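Local coordinates for phosphate-specific transport system accessory protein PhoU homolog (Streptococcus pneumoniae, PDB 2I0M), which probably takes part in regulating phosphate uptake as an all-helical, zinc-binding homodimer, at residues L77-V80 / I81-S85; E117-H120 / Q121-K124; E153-D156 / Q157-Y160. All blocks are in the same frame, centred on the assembly; numbering follows the deposited sequence.

Contact 1: L77-V80 / I81-S85; sequences LRFV and ISIMS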
ATOM      1  N   LEU A  77      24.124   0.685   0.694  1.00 52.40           N
ATOM      2  CA  LEU A  77      23.273  -0.475   0.569  1.00 51.14           C
ATOM      3  C   LEU A  77      21.847  -0.087   0.941  1.00 49.67           C
ATOM      4  O   LEU A  77      20.900  -0.366   0.210  1.00 49.13           O
ATOM      5  CB  LEU A  77      23.800  -1.574   1.484  1.00 51.25           C
ATOM      6  CG  LEU A  77      23.475  -3.026   1.170  1.00 52.60           C
ATOM      7  CD1 LEU A  77      22.305  -3.498   2.033  1.00 54.59           C
ATOM      8  CD2 LEU A  77      23.223  -3.236  -0.325  1.00 52.75           C
ATOM      9  N   ARG A  78      21.722   0.581   2.082  1.00 48.41           N
ATOM     10  CA  ARG A  78      20.459   1.145   2.534  1.00 47.13           C
ATOM     11  C   ARG A  78      19.896   2.088   1.487  1.00 45.68           C
ATOM     12  O   ARG A  78      18.683   2.180   1.319  1.00 45.67           O
ATOM     13  CB  ARG A  78      20.638   1.884   3.868  1.00 47.27           C
ATOM     14  CG  ARG A  78      21.250   1.012   4.964  1.00 47.22           C
ATOM     15  CD  ARG A  78      20.670   1.320   6.334  1.00 47.59           C
ATOM     16  NE  ARG A  78      20.980   2.674   6.792  1.00 48.12           N
ATOM     17  CZ  ARG A  78      22.083   3.024   7.449  1.00 48.87           C
ATOM     18  NH1 ARG A  78      23.025   2.129   7.721  1.00 48.43           N
ATOM     19  NH2 ARG A  78      22.252   4.283   7.823  1.00 49.57           N
ATOM     20  N   PHE A  79      20.785   2.763   0.772  1.00 44.21           N
ATOM     21  CA  PHE A  79      20.375   3.740  -0.218  1.00 43.12           C
ATOM     22  C   PHE A  79      19.706   3.076  -1.406  1.00 42.26           C
ATOM     23  O   PHE A  79      18.572   3.371  -1.696  1.00 41.43           O
ATOM     24  CB  PHE A  79      21.533   4.632  -0.686  1.00 42.74           C
ATOM     25  CG  PHE A  79      21.129   5.585  -1.773  1.00 43.61           C
ATOM     26  CD1 PHE A  79      20.500   6.790  -1.460  1.00 44.59           C
ATOM     27  CD2 PHE A  79      21.323   5.260  -3.110  1.00 42.22           C
ATOM     28  CE1 PHE A  79      20.109   7.667  -2.449  1.00 44.38           C
ATOM     29  CE2 PHE A  79      20.920   6.121  -4.106  1.00 44.50           C
ATOM     30  CZ  PHE A  79      20.316   7.333  -3.780  1.00 44.82           C
ATOM     31  N   VAL A  80      20.424   2.186  -2.085  1.00 42.15           N
ATOM     32  CA  VAL A  80      19.900   1.478  -3.254  1.00 42.01           C
ATOM     33  C   VAL A  80      18.594   0.712  -2.904  1.00 42.47           C
ATOM     34  O   VAL A  80      17.648   0.694  -3.705  1.00 41.86           O
ATOM     35  CB  VAL A  80      20.990   0.569  -3.882  1.00 41.80           C
ATOM     36  CG1 VAL A  80      20.427  -0.313  -4.968  1.00 41.52           C
ATOM     37  CG2 VAL A  80      22.126   1.409  -4.432  1.00 42.22           C
ATOM     38  N   ILE A  81      18.541   0.123  -1.705  1.00 42.34           N
ATOM     39  CA  ILE A  81      17.337  -0.568  -1.219  1.00 43.32           C
ATOM     40  C   ILE A  81      16.175   0.417  -1.061  1.00 43.37           C
ATOM     41  O   ILE A  81      15.028   0.084  -1.326  1.00 43.71           O
ATOM     42  CB  ILE A  81      17.599  -1.304   0.133  1.00 43.77           C
ATOM     43  CG1 ILE A  81      18.567  -2.494  -0.062  1.00 44.57           C
ATOM     44  CG2 ILE A  81      16.275  -1.780   0.772  1.00 44.46           C
ATOM     45  CD1 ILE A  81      18.994  -3.207   1.245  1.00 43.05           C
ATOM     46  N   SER A  82      16.486   1.639  -0.644  1.00 43.42           N
ATOM     47  CA  SER A  82      15.488   2.683  -0.465  1.00 43.52           C
ATOM     48  C   SER A  82      14.906   3.162  -1.795  1.00 43.18           C
ATOM     49  O   SER A  82      13.730   3.459  -1.876  1.00 42.73           O
ATOM     50  CB  SER A  82      16.089   3.867   0.300  1.00 43.62           C
ATOM     51  OG  SER A  82      16.500   3.467   1.593  1.00 45.96           O
ATOM     52  N   ILE A  83      15.743   3.266  -2.821  1.00 43.67           N
ATOM     53  CA  ILE A  83      15.299   3.659  -4.153  1.00 44.26           C
ATOM     54  C   ILE A  83      14.395   2.558  -4.746  1.00 44.95           C
ATOM     55  O   ILE A  83      13.309   2.851  -5.246  1.00 44.74           O
ATOM     56  CB  ILE A  83      16.496   3.963  -5.080  1.00 44.19           C
ATOM     57  CG1 ILE A  83      17.332   5.158  -4.557  1.00 44.42           C
ATOM     58  CG2 ILE A  83      16.040   4.122  -6.526  1.00 43.63           C
ATOM     59  CD1 ILE A  83      16.744   6.582  -4.747  1.00 43.75           C
ATOM     60  N   MET A  84      14.822   1.301  -4.638  1.00 46.10           N
ATOM     61  CA  MET A  84      14.058   0.160  -5.158  1.00 47.76           C
ATOM     62  C   MET A  84      12.678   0.096  -4.537  1.00 47.38           C
ATOM     63  O   MET A  84      11.680  -0.036  -5.231  1.00 47.48           O
ATOM     64  CB  MET A  84      14.781  -1.154  -4.895  1.00 47.66           C
ATOM     65  CG  MET A  84      15.978  -1.390  -5.785  1.00 49.20           C
ATOM     66  SD  MET A  84      16.451  -3.141  -5.859  1.00 50.35           S
ATOM     67  CE  MET A  84      18.218  -3.010  -5.926  1.00 49.51           C
ATOM     68  N   SER A  85      12.637   0.233  -3.220  1.00 47.68           N
ATOM     69  CA  SER A  85      11.398   0.198  -2.465  1.00 47.66           C
ATOM     70  C   SER A  85      10.523   1.421  -2.732  1.00 47.21           C
ATOM     71  O   SER A  85       9.320   1.301  -2.850  1.00 47.69           O
ATOM     72  CB  SER A  85      11.731   0.079  -0.974  1.00 48.14           C
ATOM     73  OG  SER A  85      10.737   0.715  -0.182  1.00 51.32           O
TER

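Contact 2: E117-H120 / Q121-K124; sequences EQLH and QMGK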
ATOM      1  N   GLU A 117     -15.281  21.167  -2.070  1.00 39.02           N
ATOM      2  CA  GLU A 117     -14.155  21.938  -1.538  1.00 38.14           C
ATOM      3  C   GLU A 117     -13.300  21.205  -0.492  1.00 38.01           C
ATOM      4  O   GLU A 117     -12.071  21.347  -0.480  1.00 37.44           O
ATOM      5  CB  GLU A 117     -14.622  23.309  -1.011  1.00 38.32           C
ATOM      6  CG  GLU A 117     -15.177  24.253  -2.079  1.00 36.36           C
ATOM      7  CD  GLU A 117     -14.262  24.403  -3.294  1.00 35.14           C
ATOM      8  OE1 GLU A 117     -13.017  24.543  -3.124  1.00 31.07           O
ATOM      9  OE2 GLU A 117     -14.796  24.385  -4.432  1.00 36.59           O
ATOM     10  N   GLN A 118     -13.943  20.420   0.370  1.00 38.00           N
ATOM     11  CA  GLN A 118     -13.228  19.497   1.269  1.00 38.40           C
ATOM     12  C   GLN A 118     -12.328  18.528   0.492  1.00 38.11           C
ATOM     13  O   GLN A 118     -11.177  18.285   0.864  1.00 38.29           O
ATOM     14  CB  GLN A 118     -14.208  18.700   2.123  1.00 38.74           C
ATOM     15  CG  GLN A 118     -14.634  19.375   3.422  1.00 40.23           C
ATOM     16  CD  GLN A 118     -14.857  18.358   4.546  1.00 42.20           C
ATOM     17  OE1 GLN A 118     -13.937  17.648   4.941  1.00 41.82           O
ATOM     18  NE2 GLN A 118     -16.082  18.291   5.060  1.00 43.63           N
ATOM     19  N   LEU A 119     -12.867  17.995  -0.598  1.00 37.82           N
ATOM     20  CA  LEU A 119     -12.145  17.123  -1.509  1.00 37.55           C
ATOM     21  C   LEU A 119     -10.930  17.805  -2.157  1.00 37.04           C
ATOM     22  O   LEU A 119      -9.865  17.186  -2.305  1.00 36.73           O
ATOM     23  CB  LEU A 119     -13.110  16.619  -2.582  1.00 37.76           C
ATOM     24  CG  LEU A 119     -12.738  15.249  -3.144  1.00 40.34           C
ATOM     25  CD1 LEU A 119     -13.992  14.416  -3.406  1.00 41.13           C
ATOM     26  CD2 LEU A 119     -11.883  15.410  -4.395  1.00 41.44           C
ATOM     27  N   HIS A 120     -11.115  19.069  -2.551  1.00 36.36           N
ATOM     28  CA  HIS A 120     -10.051  19.934  -3.068  1.00 36.00           C
ATOM     29  C   HIS A 120      -8.959  20.080  -2.013  1.00 35.59           C
ATOM     30  O   HIS A 120      -7.779  20.105  -2.335  1.00 35.33           O
ATOM     31  CB  HIS A 120     -10.606  21.343  -3.438  1.00 35.99           C
ATOM     32  CG  HIS A 120     -11.456  21.376  -4.678  1.00 36.35           C
ATOM     33  ND1 HIS A 120     -11.888  22.556  -5.254  1.00 39.71           N
ATOM     34  CD2 HIS A 120     -11.931  20.383  -5.466  1.00 38.22           C
ATOM     35  CE1 HIS A 120     -12.611  22.286  -6.326  1.00 39.24           C
ATOM     36  NE2 HIS A 120     -12.652  20.974  -6.477  1.00 38.95           N
ATOM     37  N   GLN A 121      -9.367  20.189  -0.751  1.00 35.76           N
ATOM     38  CA  GLN A 121      -8.429  20.361   0.354  1.00 35.83           C
ATOM     39  C   GLN A 121      -7.631  19.098   0.626  1.00 35.59           C
ATOM     40  O   GLN A 121      -6.417  19.163   0.796  1.00 35.48           O
ATOM     41  CB  GLN A 121      -9.136  20.829   1.621  1.00 36.11           C
ATOM     42  CG  GLN A 121      -9.741  22.228   1.514  1.00 37.09           C
ATOM     43  CD  GLN A 121      -8.727  23.281   1.125  1.00 38.89           C
ATOM     44  OE1 GLN A 121      -7.599  23.283   1.624  1.00 41.23           O
ATOM     45  NE2 GLN A 121      -9.119  24.190   0.233  1.00 36.99           N
ATOM     46  N   MET A 122      -8.316  17.953   0.652  1.00 35.41           N
ATOM     47  CA  MET A 122      -7.663  16.658   0.785  1.00 33.98           C
ATOM     48  C   MET A 122      -6.677  16.491  -0.360  1.00 35.86           C
ATOM     49  O   MET A 122      -5.561  15.983  -0.169  1.00 35.58           O
ATOM     50  CB  MET A 122      -8.711  15.536   0.774  1.00 34.86           C
ATOM     51  CG  MET A 122      -8.167  14.103   0.920  1.00 32.77           C
ATOM     52  SD  MET A 122      -9.449  12.821   0.992  1.00 28.94           S
ATOM     53  CE  MET A 122     -10.314  13.120  -0.502  1.00 35.01           C
ATOM     54  N   GLY A 123      -7.088  16.937  -1.549  1.00 36.50           N
ATOM     55  CA  GLY A 123      -6.243  16.867  -2.737  1.00 37.70           C
ATOM     56  C   GLY A 123      -5.005  17.737  -2.650  1.00 38.69           C
ATOM     57  O   GLY A 123      -3.903  17.279  -2.951  1.00 39.47           O
ATOM     58  N   LYS A 124      -5.194  18.991  -2.238  1.00 39.63           N
ATOM     59  CA  LYS A 124      -4.117  19.974  -2.055  1.00 40.19           C
ATOM     60  C   LYS A 124      -3.070  19.500  -1.021  1.00 40.67           C
ATOM     61  O   LYS A 124      -1.869  19.696  -1.220  1.00 40.69           O
ATOM     62  CB  LYS A 124      -4.699  21.361  -1.664  1.00 40.09           C
ATOM     63  CG  LYS A 124      -5.463  22.136  -2.800  1.00 41.05           C
ATOM     64  CD  LYS A 124      -6.306  23.398  -2.312  1.00 40.09           C
ATOM     65  CE  LYS A 124      -7.250  23.968  -3.444  1.00 40.82           C
ATOM     66  NZ  LYS A 124      -8.550  24.813  -3.092  1.00 38.05           N
TER

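Contact 3: E153-D156 / Q157-Y160; sequences EQID and QYYY. With ZN (zinc ion), chain B.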
ATOM      1  N   GLU A 153      -2.220  12.009   9.103  1.00 49.45           N
ATOM      2  CA  GLU A 153      -3.309  12.109  10.088  1.00 49.91           C
ATOM      3  C   GLU A 153      -4.455  12.960   9.538  1.00 49.21           C
ATOM      4  O   GLU A 153      -5.606  12.544   9.578  1.00 49.30           O
ATOM      5  CB  GLU A 153      -2.822  12.680  11.441  1.00 49.76           C
ATOM      6  CG  GLU A 153      -3.706  12.281  12.653  1.00 51.04           C
ATOM      7  CD  GLU A 153      -3.398  13.050  13.962  1.00 51.97           C
ATOM      8  OE1 GLU A 153      -2.351  13.735  14.064  1.00 55.61           O
ATOM      9  OE2 GLU A 153      -4.212  12.965  14.910  1.00 53.71           O
ATOM     10  N   GLN A 154      -4.127  14.133   8.995  1.00 48.83           N
ATOM     11  CA  GLN A 154      -5.133  15.036   8.423  1.00 48.64           C
ATOM     12  C   GLN A 154      -5.878  14.453   7.213  1.00 47.75           C
ATOM     13  O   GLN A 154      -7.097  14.636   7.083  1.00 47.49           O
ATOM     14  CB  GLN A 154      -4.521  16.393   8.062  1.00 48.71           C
ATOM     15  CG  GLN A 154      -4.313  17.309   9.247  1.00 51.09           C
ATOM     16  CD  GLN A 154      -2.894  17.257   9.789  1.00 54.59           C
ATOM     17  OE1 GLN A 154      -2.631  16.615  10.817  1.00 55.60           O
ATOM     18  NE2 GLN A 154      -1.966  17.943   9.105  1.00 54.51           N
ATOM     19  N   ILE A 155      -5.146  13.773   6.333  1.00 46.69           N
ATOM     20  CA  ILE A 155      -5.751  13.111   5.181  1.00 46.00           C
ATOM     21  C   ILE A 155      -6.731  12.009   5.589  1.00 46.10           C
ATOM     22  O   ILE A 155      -7.807  11.881   4.991  1.00 45.98           O
ATOM     23  CB  ILE A 155      -4.692  12.683   4.141  1.00 46.11           C
ATOM     24  CG1 ILE A 155      -4.452  13.874   3.198  1.00 46.52           C
ATOM     25  CG2 ILE A 155      -5.152  11.491   3.313  1.00 45.45           C
ATOM     26  CD1 ILE A 155      -3.126  13.919   2.635  1.00 45.21           C
ATOM     27  N   ASP A 156      -6.372  11.254   6.630  1.00 45.58           N
ATOM     28  CA  ASP A 156      -7.268  10.284   7.240  1.00 45.29           C
ATOM     29  C   ASP A 156      -8.553  10.938   7.754  1.00 44.86           C
ATOM     30  O   ASP A 156      -9.643  10.403   7.559  1.00 44.64           O
ATOM     31  CB  ASP A 156      -6.550   9.526   8.363  1.00 45.28           C
ATOM     32  CG  ASP A 156      -5.583   8.470   7.834  1.00 46.27           C
ATOM     33  OD1 ASP A 156      -4.800   7.909   8.643  1.00 47.25           O
ATOM     34  OD2 ASP A 156      -5.606   8.199   6.608  1.00 45.59           O
ATOM     35  N   GLN A 157      -8.414  12.093   8.403  1.00 44.28           N
ATOM     36  CA  GLN A 157      -9.553  12.874   8.892  1.00 43.64           C
ATOM     37  C   GLN A 157     -10.442  13.347   7.745  1.00 42.52           C
ATOM     38  O   GLN A 157     -11.658  13.243   7.816  1.00 42.54           O
ATOM     39  CB  GLN A 157      -9.071  14.057   9.727  1.00 43.59           C
ATOM     40  CG  GLN A 157      -8.473  13.640  11.059  1.00 44.56           C
ATOM     41  CD  GLN A 157      -7.708  14.756  11.774  1.00 45.19           C
ATOM     42  OE1 GLN A 157      -6.973  14.489  12.727  1.00 48.64           O
ATOM     43  NE2 GLN A 157      -7.880  15.999  11.328  1.00 46.34           N
ATOM     44  N   TYR A 158      -9.830  13.841   6.682  1.00 41.78           N
ATOM     45  CA  TYR A 158     -10.562  14.118   5.454  1.00 41.61           C
ATOM     46  C   TYR A 158     -11.243  12.854   4.945  1.00 41.22           C
ATOM     47  O   TYR A 158     -12.400  12.895   4.547  1.00 41.66           O
ATOM     48  CB  TYR A 158      -9.649  14.680   4.356  1.00 41.43           C
ATOM     49  CG  TYR A 158      -9.219  16.119   4.534  1.00 41.54           C
ATOM     50  CD1 TYR A 158     -10.152  17.137   4.719  1.00 40.80           C
ATOM     51  CD2 TYR A 158      -7.871  16.467   4.473  1.00 43.29           C
ATOM     52  CE1 TYR A 158      -9.752  18.465   4.865  1.00 41.83           C
ATOM     53  CE2 TYR A 158      -7.454  17.795   4.610  1.00 42.61           C
ATOM     54  CZ  TYR A 158      -8.400  18.788   4.811  1.00 42.04           C
ATOM     55  OH  TYR A 158      -7.984  20.091   4.954  1.00 41.21           O
ATOM     56  N   TYR A 159     -10.521  11.738   4.962  1.00 40.83           N
ATOM     57  CA  TYR A 159     -11.060  10.474   4.473  1.00 40.55           C
ATOM     58  C   TYR A 159     -12.358  10.059   5.186  1.00 39.79           C
ATOM     59  O   TYR A 159     -13.338   9.718   4.529  1.00 38.95           O
ATOM     60  CB  TYR A 159     -10.010   9.347   4.529  1.00 41.16           C
ATOM     61  CG  TYR A 159     -10.541   8.028   4.051  1.00 41.59           C
ATOM     62  CD1 TYR A 159     -10.855   7.836   2.711  1.00 42.89           C
ATOM     63  CD2 TYR A 159     -10.749   6.980   4.930  1.00 43.38           C
ATOM     64  CE1 TYR A 159     -11.377   6.640   2.253  1.00 42.67           C
ATOM     65  CE2 TYR A 159     -11.261   5.758   4.480  1.00 45.69           C
ATOM     66  CZ  TYR A 159     -11.570   5.604   3.130  1.00 44.44           C
ATOM     67  OH  TYR A 159     -12.071   4.408   2.657  1.00 44.69           O
ATOM     68  N   TYR A 160     -12.360  10.097   6.514  1.00 39.64           N
ATOM     69  CA  TYR A 160     -13.525   9.650   7.270  1.00 40.39           C
ATOM     70  C   TYR A 160     -14.685  10.631   7.209  1.00 40.29           C
ATOM     71  O   TYR A 160     -15.820  10.225   6.970  1.00 40.23           O
ATOM     72  CB  TYR A 160     -13.153   9.250   8.709  1.00 41.30           C
ATOM     73  CG  TYR A 160     -12.277   7.998   8.753  1.00 41.92           C
ATOM     74  CD1 TYR A 160     -12.815   6.731   8.497  1.00 41.79           C
ATOM     75  CD2 TYR A 160     -10.907   8.090   9.015  1.00 43.00           C
ATOM     76  CE1 TYR A 160     -12.015   5.588   8.521  1.00 42.06           C
ATOM     77  CE2 TYR A 160     -10.095   6.951   9.042  1.00 42.93           C
ATOM     78  CZ  TYR A 160     -10.656   5.709   8.794  1.00 42.54           C
ATOM     79  OH  TYR A 160      -9.851   4.590   8.814  1.00 43.24           O
TER
HETATM   80 ZN    ZN B 217      -3.884   7.372   5.497  1.00 57.88          ZN

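Contact 1: L77-V80 / I81-S85
The amides of I81, I83 and M84 bond to the carbonyls of L77, F79 and V80, the i to i+4 pattern of the alpha helix, here a buried part of helix 74-105 in the all-helical PhoU fold. The remaining bond, to R78 O, is reinforced. S82 N reaches R78 O at 3.0 Å along a bent path (137°), and S82 OG donates to the same R78 O at a short 2.5 Å, arriving from the opposite face of the carbonyl plane. The hydroxyl gets there because OG sits beside its own backbone N (chi1 -62°), folded back over the preceding turn, so one carbonyl oxygen is gripped twice. The guanidinium of R78 points elsewhere, bonded through NH2 to L207 O.

Apolar pairs four residues apart line the other sides. L77 CD1 meets I81 CD1 at 3.4 Å; L77 packs on A64 and I81 on E60 of the second subunit. Next to them V80 CG1 touches M84 CE at 3.6 Å. M84 also reaches M84 of the second subunit, while V80 packs on L9 and C63 of its own chain. Facing helix 5-35 within the same chain, the F79 ring takes a CH-pi contact: I83 CG1 stands over one face, 4.0 Å from the F79 ring centroid and offset toward its rim, while I83 CD1 lies 3.8 Å from F79 CZ.

Contact 2: E117-H120 / Q121-K124
K124 N donates to H120 O at 2.8 Å, the shortest of four i to i+4 backbone bonds in the first turns of helix 117-136. The K124 side chain then runs back over the same carbonyl, its CG 3.1 Å from H120 O. Because CG lies beside the backbone N (chi1 -71°) and the chain is extended beyond it, the lysine heads toward the start of the helix, where NZ comes within 4.0 Å of H120 CB. E117 OE1 is 4.5 Å from K124 NZ, too far for a salt bridge; the same E117 OE1 takes a weak, bent hydrogen bond from H120 ND1 at 3.1 Å.

The other side of the helix is apolar. L119 CG and M122 CE touch loosely at 4.2 Å, and both residues pack on I187 of helix 177-209, while Y158 of helix 152-168 lies against M122 and Q121. This part of helix 117-136 is thus amphipathic: buried L119 and M122 join it to its neighbours, whereas on the polar side one weak hydrogen bond joins imidazole to carboxylate and the ammonium lies nearby without a salt bridge. Any attraction between E117 and K124 is probably modest, and crystal packing may influence where these side chains lie.

Contact 3: E153-D156 / Q157-Y160
D156 begins beside Q157, its CB 3.2 Å from Q157 N, and its side chain then leaves helix 152-168 for a zinc ion. From CB the chain turns beside the backbone N (chi1 -76°), bringing the carboxylate carbon CG to 3.1 Å from the zinc ion. At the tip the two oxygens differ: D156 OD2 binds the zinc ion at 2.2 Å, whereas D156 OD1 stays 3.3 Å from it, so the carboxylate is monodentate. E191 and D195 of helix 177-209 bind the same ion, and D152, one turn before D156, also belongs to the site.

The backbone of D156 also takes part, D156 O accepting from Y160 N at 2.9 Å, with Y160 CD2 close to that oxygen. One face of the Y160 ring carries Y159 CD2, 3.9 Å above its plane and over the centre. Y159 itself packs on the ligand E191, and its hydroxyl is hydrogen-bonded to that of Y159 of the second subunit. On the exposed side Q157 CG rests on E153 O, and the Q157 amide is turned 75° against the E153 carboxylate. Two helices thus bring four acidic residues together, whose mutual repulsion the positive metal probably offsets.

Overall arrangement
From the N terminus, contact 1 comes first, on helix 74-105, followed by contact 2 on helix 117-136 and contact 3 on helix 152-168. Each lies within a single helix, so none closes a loop, and the three run in series without nesting or crossing. Contacts 1 and 2, on successive helices but on opposite sides of the chain's centre, have centres about 32 Å apart. Contacts 2 and 3 are neighbours, their centres about 11 Å apart, and they meet where Y158 packs against helix 117-136 and where I155 CG1 lies near M122 O. Helix 177-209 touches all three, and contacts 1 and 3 each reach the second subunit.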